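Local coordinates for 6-phosphogluconate dehydrogenase (Pseudomonas syringae, PDB 5U5G), which probably catalyses an NADP-dependent reduction of (2-oxopropyl)phosphonic acid at a late stage of fosfomycin biosynthesis, at residues A116-E128 / P166-E180. Residues are numbered along the deposited sequence; the frame is centred on the assembly and turned at random.
Sequences ADYIECPVSGGVE and PGKAQRLKILNNLAE. With 7VD ((2-oxopropyl)phosphonic acid), chain F; NAP (NADP nicotinamide-adenine-dinucleotide phosphate), chain E.
Strand 117-120 runs nearly parallel to helix 168-180, their axes 21° apart and 9.7 Å at closest approach; the CA atoms of Glu120 and Ala169, and of Pro122 just beyond the strand and Gln170, lie nearest each other. The extended Glu120 side chain, CG anti to the backbone N (chi1 167°), sets its carboxylate against the first turn of the helix. Glu120 OE1 takes the N-H of Gly167, the N-cap residue, on its syn lone pair (2.7 Å), while Glu120 OE2 accepts from Gln170 N (2.8 Å), so both oxygens grip backbone amides; His108 also bonds OE1. Pro122 lays CD on Ala169 CB (3.7 Å) and CB on Lys173 CG (3.7 Å). Bent at chi2 (71°), Lys173 brings NZ to Val123 O (2.8 Å) and to the ketone O7 of (2-oxopropyl)phosphonic acid (2.7 Å). Asn177 OD1 holds the same NZ, and Asn177 ND2 also reaches O7. Ser124 OG and the Gly125 amide bind the phosphonate, beside the nicotinamide of NADP. Together they line part of the pocket for the bound ketone, the probable substrate, where the Rossmann-type domain meets the long helix of the C-terminal domain; Arg239 pairs with Glu180. Helix 101-113 and strand 135-139 pack around the Glu120 end, and the second subunit reaches Ser124 and Asn176 through its Arg212 and Gly213.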
loop_
_atom_site.group_PDB
_atom_site.type_symbol
_atom_site.label_atom_id
_atom_site.label_comp_id
_atom_site.label_asym_id
_atom_site.label_seq_id
_atom_site.Cartn_x
_atom_site.Cartn_y
_atom_site.Cartn_z
ATOM N N ALA A 116 26.812 -21.596 19.682
ATOM C CA ALA A 116 26.163 -21.594 18.378
ATOM C C ALA A 116 25.591 -20.206 18.102
ATOM O O ALA A 116 25.699 -19.297 18.928
ATOM C CB ALA A 116 25.080 -22.677 18.313
ATOM N N ASP A 117 24.984 -20.038 16.925
ATOM C CA ASP A 117 24.437 -18.749 16.517
ATOM C C ASP A 117 22.984 -18.870 16.085
ATOM O O ASP A 117 22.662 -19.641 15.174
ATOM C CB ASP A 117 25.233 -18.131 15.372
ATOM C CG ASP A 117 26.373 -17.267 15.867
ATOM O OD1 ASP A 117 26.121 -16.084 16.207
ATOM O OD2 ASP A 117 27.506 -17.780 15.918
ATOM N N TYR A 118 22.121 -18.088 16.726
ATOM C CA TYR A 118 20.766 -17.851 16.246
ATOM C C TYR A 118 20.792 -16.675 15.274
ATOM O O TYR A 118 21.349 -15.619 15.592
ATOM C CB TYR A 118 19.839 -17.559 17.431
ATOM C CG TYR A 118 18.351 -17.468 17.113
ATOM C CD1 TYR A 118 17.616 -18.609 16.798
ATOM C CD2 TYR A 118 17.676 -16.247 17.183
ATOM C CE1 TYR A 118 16.253 -18.538 16.534
ATOM C CE2 TYR A 118 16.314 -16.159 16.916
ATOM C CZ TYR A 118 15.609 -17.310 16.590
ATOM O OH TYR A 118 14.260 -17.229 16.327
ATOM N N ILE A 119 20.231 -16.867 14.081
ATOM C CA ILE A 119 19.994 -15.775 13.138
ATOM C C ILE A 119 18.487 -15.568 13.052
ATOM O O ILE A 119 17.745 -16.458 12.612
ATOM C CB ILE A 119 20.604 -16.048 11.760
ATOM C CG1 ILE A 119 22.140 -16.104 11.844
ATOM C CG2 ILE A 119 20.184 -14.969 10.762
ATOM C CD1 ILE A 119 22.797 -14.804 12.308
ATOM N N GLU A 120 18.041 -14.403 13.506
ATOM C CA GLU A 120 16.639 -14.008 13.529
ATOM C C GLU A 120 16.310 -13.392 12.170
ATOM O O GLU A 120 16.789 -12.304 11.851
ATOM C CB GLU A 120 16.437 -13.037 14.693
ATOM C CG GLU A 120 15.154 -12.238 14.768
ATOM C CD GLU A 120 15.230 -11.139 15.843
ATOM O OE1 GLU A 120 16.107 -11.211 16.738
ATOM O OE2 GLU A 120 14.427 -10.190 15.782
ATOM N N CYS A 121 15.525 -14.098 11.343
ATOM C CA CYS A 121 15.381 -13.744 9.924
ATOM C C CYS A 121 13.924 -13.815 9.458
ATOM O O CYS A 121 13.578 -14.603 8.567
ATOM C CB CYS A 121 16.272 -14.656 9.073
ATOM S SG CYS A 121 16.501 -14.139 7.347
ATOM N N PRO A 122 13.035 -12.986 10.019
ATOM C CA PRO A 122 11.665 -12.939 9.487
ATOM C C PRO A 122 11.685 -12.435 8.049
ATOM O O PRO A 122 12.607 -11.726 7.635
ATOM C CB PRO A 122 10.937 -11.968 10.427
ATOM C CG PRO A 122 12.036 -11.116 11.046
ATOM C CD PRO A 122 13.225 -12.053 11.154
ATOM N N VAL A 123 10.679 -12.843 7.270
ATOM C CA VAL A 123 10.654 -12.564 5.838
ATOM C C VAL A 123 9.300 -11.998 5.431
ATOM O O VAL A 123 8.309 -12.103 6.156
ATOM C CB VAL A 123 10.972 -13.820 5.002
ATOM C CG1 VAL A 123 12.397 -14.307 5.280
ATOM C CG2 VAL A 123 9.947 -14.916 5.286
ATOM N N SER A 124 9.266 -11.394 4.243
ATOM C CA SER A 124 8.023 -10.873 3.694
ATOM C C SER A 124 8.038 -11.041 2.181
ATOM O O SER A 124 9.082 -10.905 1.536
ATOM C CB SER A 124 7.825 -9.402 4.070
ATOM O OG SER A 124 6.558 -8.933 3.673
ATOM N N GLY A 125 6.869 -11.331 1.620
ATOM C CA GLY A 125 6.771 -11.529 0.186
ATOM C C GLY A 125 5.870 -12.691 -0.171
ATOM O O GLY A 125 5.574 -12.909 -1.345
ATOM N N GLY A 126 5.424 -13.437 0.836
ATOM C CA GLY A 126 4.486 -14.528 0.633
ATOM C C GLY A 126 5.076 -15.713 -0.128
ATOM O O GLY A 126 6.234 -15.725 -0.544
ATOM N N VAL A 127 4.237 -16.746 -0.277
ATOM C CA VAL A 127 4.602 -17.933 -1.057
ATOM C C VAL A 127 5.078 -17.534 -2.450
ATOM O O VAL A 127 6.073 -18.063 -2.962
ATOM C CB VAL A 127 3.403 -18.903 -1.123
ATOM C CG1 VAL A 127 3.580 -19.938 -2.234
ATOM C CG2 VAL A 127 3.190 -19.598 0.226
ATOM N N GLU A 128 4.380 -16.580 -3.074
ATOM C CA GLU A 128 4.744 -16.103 -4.406
ATOM C C GLU A 128 6.179 -15.577 -4.437
ATOM O O GLU A 128 6.976 -15.972 -5.295
ATOM C CB GLU A 128 3.739 -15.031 -4.838
ATOM C CG GLU A 128 4.041 -14.323 -6.135
ATOM C CD GLU A 128 3.069 -13.171 -6.398
ATOM O OE1 GLU A 128 2.530 -12.596 -5.421
ATOM O OE2 GLU A 128 2.838 -12.846 -7.585
ATOM N N PRO A 166 19.474 -8.033 18.738
ATOM C CA PRO A 166 18.490 -9.115 18.895
ATOM C C PRO A 166 17.089 -8.587 19.160
ATOM O O PRO A 166 16.887 -7.643 19.928
ATOM C CB PRO A 166 19.020 -9.903 20.097
ATOM C CG PRO A 166 20.506 -9.641 20.098
ATOM C CD PRO A 166 20.659 -8.219 19.596
ATOM N N GLY A 167 16.107 -9.219 18.521
ATOM C CA GLY A 167 14.730 -8.819 18.666
ATOM C C GLY A 167 14.298 -7.700 17.745
ATOM O O GLY A 167 13.091 -7.498 17.574
ATOM N N LYS A 168 15.245 -6.983 17.129
ATOM C CA LYS A 168 14.880 -5.822 16.316
ATOM C C LYS A 168 14.201 -6.244 15.019
ATOM O O LYS A 168 13.253 -5.589 14.572
ATOM C CB LYS A 168 16.110 -4.965 16.014
ATOM C CG LYS A 168 15.779 -3.696 15.220
ATOM C CD LYS A 168 16.932 -2.678 15.241
ATOM C CE LYS A 168 16.526 -1.402 14.540
ATOM N NZ LYS A 168 17.602 -0.390 14.530
ATOM N N ALA A 169 14.681 -7.322 14.392
ATOM C CA ALA A 169 14.040 -7.799 13.173
ATOM C C ALA A 169 12.585 -8.164 13.428
ATOM O O ALA A 169 11.707 -7.836 12.620
ATOM C CB ALA A 169 14.808 -8.994 12.598
ATOM N N GLN A 170 12.299 -8.832 14.553
ATOM C CA GLN A 170 10.909 -9.194 14.821
ATOM C C GLN A 170 10.071 -7.958 15.108
ATOM O O GLN A 170 8.905 -7.896 14.712
ATOM C CB GLN A 170 10.799 -10.184 15.984
ATOM C CG GLN A 170 11.363 -11.586 15.693
ATOM C CD GLN A 170 10.609 -12.326 14.593
ATOM O OE1 GLN A 170 9.501 -11.946 14.202
ATOM N NE2 GLN A 170 11.201 -13.391 14.101
ATOM N N ARG A 171 10.645 -6.971 15.800
ATOM C CA ARG A 171 9.920 -5.727 16.044
ATOM C C ARG A 171 9.473 -5.100 14.732
ATOM O O ARG A 171 8.311 -4.708 14.583
ATOM C CB ARG A 171 10.794 -4.751 16.837
ATOM C CG ARG A 171 11.039 -5.201 18.266
ATOM C CD ARG A 171 11.977 -4.282 19.056
ATOM N NE ARG A 171 12.120 -4.828 20.405
ATOM C CZ ARG A 171 13.191 -5.476 20.863
ATOM N NH1 ARG A 171 14.275 -5.629 20.111
ATOM N NH2 ARG A 171 13.184 -5.950 22.097
ATOM N N LEU A 172 10.389 -5.023 13.761
ATOM C CA LEU A 172 10.085 -4.420 12.466
ATOM C C LEU A 172 9.087 -5.258 11.666
ATOM O O LEU A 172 8.189 -4.712 11.005
ATOM C CB LEU A 172 11.385 -4.233 11.689
ATOM C CG LEU A 172 12.270 -3.130 12.277
ATOM C CD1 LEU A 172 13.708 -3.311 11.825
ATOM C CD2 LEU A 172 11.719 -1.771 11.851
ATOM N N LYS A 173 9.242 -6.582 11.694
ATOM C CA LYS A 173 8.339 -7.457 10.956
ATOM C C LYS A 173 6.908 -7.322 11.459
ATOM O O LYS A 173 5.970 -7.215 10.658
ATOM C CB LYS A 173 8.818 -8.916 11.069
ATOM C CG LYS A 173 7.782 -9.982 10.617
ATOM C CD LYS A 173 7.587 -9.980 9.082
ATOM C CE LYS A 173 6.545 -11.057 8.648
ATOM N NZ LYS A 173 6.091 -10.863 7.230
ATOM N N ILE A 174 6.726 -7.297 12.787
ATOM C CA ILE A 174 5.385 -7.227 13.372
ATOM C C ILE A 174 4.698 -5.913 12.990
ATOM O O ILE A 174 3.504 -5.882 12.662
ATOM C CB ILE A 174 5.479 -7.399 14.901
ATOM C CG1 ILE A 174 5.949 -8.816 15.267
ATOM C CG2 ILE A 174 4.148 -7.082 15.573
ATOM C CD1 ILE A 174 6.424 -8.937 16.712
ATOM N N LEU A 175 5.438 -4.812 13.033
ATOM C CA LEU A 175 4.913 -3.524 12.587
ATOM C C LEU A 175 4.622 -3.523 11.083
ATOM O O LEU A 175 3.613 -2.960 10.636
ATOM C CB LEU A 175 5.919 -2.434 12.943
ATOM C CG LEU A 175 5.650 -1.393 14.033
ATOM C CD1 LEU A 175 4.513 -1.716 14.971
ATOM C CD2 LEU A 175 6.928 -1.131 14.800
ATOM N N ASN A 176 5.510 -4.128 10.286
ATOM C CA ASN A 176 5.238 -4.288 8.861
ATOM C C ASN A 176 3.898 -4.977 8.634
ATOM O O ASN A 176 3.085 -4.534 7.806
ATOM C CB ASN A 176 6.361 -5.085 8.203
ATOM C CG ASN A 176 6.038 -5.459 6.780
ATOM O OD1 ASN A 176 6.246 -4.658 5.866
ATOM N ND2 ASN A 176 5.525 -6.681 6.577
ATOM N N ASN A 177 3.638 -6.043 9.398
ATOM C CA ASN A 177 2.450 -6.860 9.180
ATOM C C ASN A 177 1.188 -6.210 9.720
ATOM O O ASN A 177 0.099 -6.473 9.202
ATOM C CB ASN A 177 2.650 -8.238 9.800
ATOM C CG ASN A 177 3.448 -9.143 8.905
ATOM O OD1 ASN A 177 4.352 -8.685 8.194
ATOM N ND2 ASN A 177 3.103 -10.424 8.900
ATOM N N LEU A 178 1.311 -5.381 10.759
ATOM C CA LEU A 178 0.194 -4.537 11.166
ATOM C C LEU A 178 -0.250 -3.638 10.021
ATOM O O LEU A 178 -1.452 -3.426 9.818
ATOM C CB LEU A 178 0.592 -3.686 12.366
ATOM C CG LEU A 178 -0.389 -3.416 13.508
ATOM C CD1 LEU A 178 -0.020 -2.113 14.224
ATOM C CD2 LEU A 178 -1.856 -3.463 13.142
ATOM N N ALA A 179 0.710 -3.071 9.280
ATOM C CA ALA A 179 0.364 -2.224 8.134
ATOM C C ALA A 179 -0.251 -3.043 7.003
ATOM O O ALA A 179 -1.174 -2.577 6.322
ATOM C CB ALA A 179 1.601 -1.471 7.638
ATOM N N GLU A 180 0.258 -4.262 6.784
ATOM C CA GLU A 180 -0.386 -5.193 5.859
ATOM C C GLU A 180 -1.854 -5.358 6.203
ATOM O O GLU A 180 -2.730 -5.273 5.333
ATOM C CB GLU A 180 0.291 -6.566 5.929
ATOM C CG GLU A 180 1.746 -6.587 5.529
ATOM C CD GLU A 180 2.328 -7.992 5.536
ATOM O OE1 GLU A 180 1.715 -8.878 6.163
ATOM O OE2 GLU A 180 3.402 -8.200 4.918
HETATM P P1 7VD F . 3.850 -11.453 4.001
HETATM C C1 7VD F . 2.778 -12.617 4.890
HETATM O O2 7VD F . 4.547 -10.447 4.886
HETATM O O3 7VD F . 4.864 -12.169 3.141
HETATM O O4 7VD F . 2.823 -10.770 3.132
HETATM C C6 7VD F . 2.889 -12.620 6.394
HETATM O O7 7VD F . 3.969 -12.442 6.956
HETATM C C8 7VD F . 1.605 -12.849 7.143
HETATM P PA NAP E . 1.459 -22.896 8.128
HETATM O O1A NAP E . 0.303 -22.879 9.058
HETATM O O2A NAP E . 1.258 -23.056 6.641
HETATM O O5B NAP E . 2.557 -24.040 8.619
HETATM C C5B NAP E . 2.796 -23.832 9.990
HETATM C C4B NAP E . 4.042 -24.669 10.351
HETATM O O4B NAP E . 4.296 -24.644 11.755
HETATM C C3B NAP E . 3.825 -26.155 9.888
HETATM O O3B NAP E . 5.053 -26.695 9.509
HETATM C C2B NAP E . 3.398 -26.804 11.220
HETATM O O2B NAP E . 3.695 -28.109 11.342
HETATM C C1B NAP E . 4.352 -25.993 12.184
HETATM N N9A NAP E . 3.850 -26.111 13.539
HETATM C C8A NAP E . 2.809 -25.401 14.169
HETATM N N7A NAP E . 2.589 -25.806 15.450
HETATM C C5A NAP E . 3.529 -26.830 15.636
HETATM C C6A NAP E . 3.819 -27.660 16.733
HETATM N N6A NAP E . 3.124 -27.540 17.911
HETATM N N1A NAP E . 4.791 -28.605 16.667
HETATM C C2A NAP E . 5.459 -28.689 15.475
HETATM N N3A NAP E . 5.305 -27.972 14.353
HETATM C C4A NAP E . 4.316 -27.032 14.458
HETATM O O3 NAP E . 2.069 -21.413 8.486
HETATM P PN NAP E . 2.863 -20.706 7.290
HETATM O O1N NAP E . 3.879 -21.577 6.662
HETATM O O2N NAP E . 2.022 -19.716 6.515
HETATM O O5D NAP E . 3.842 -19.568 8.180
HETATM C C5D NAP E . 4.923 -20.160 8.748
HETATM C C4D NAP E . 5.784 -19.041 9.307
HETATM O O4D NAP E . 6.161 -18.131 8.240
HETATM C C3D NAP E . 4.932 -18.195 10.343
HETATM O O3D NAP E . 5.774 -17.792 11.386
HETATM C C2D NAP E . 4.476 -17.008 9.524
HETATM O O2D NAP E . 4.296 -15.840 10.283
HETATM C C1D NAP E . 5.721 -16.827 8.596
HETATM N N1N NAP E . 5.373 -16.136 7.370
HETATM C C2N NAP E . 4.358 -16.616 6.501
HETATM C C3N NAP E . 4.135 -15.956 5.311
HETATM C C7N NAP E . 3.118 -16.440 4.373
HETATM O O7N NAP E . 2.914 -15.908 3.280
HETATM N N7N NAP E . 2.382 -17.570 4.683
HETATM C C4N NAP E . 4.957 -14.766 4.892
HETATM C C5N NAP E . 5.958 -14.352 5.877
HETATM C C6N NAP E . 6.121 -14.998 7.031
HETATM P P2B NAP E . 2.440 -29.264 10.634
HETATM O O1X NAP E . 2.754 -29.071 9.183
HETATM O O2X NAP E . 2.846 -30.603 11.257
HETATM O O3X NAP E . 1.183 -28.617 11.163
HETATM O O HOH W 1 13.545 -15.392 14.241
#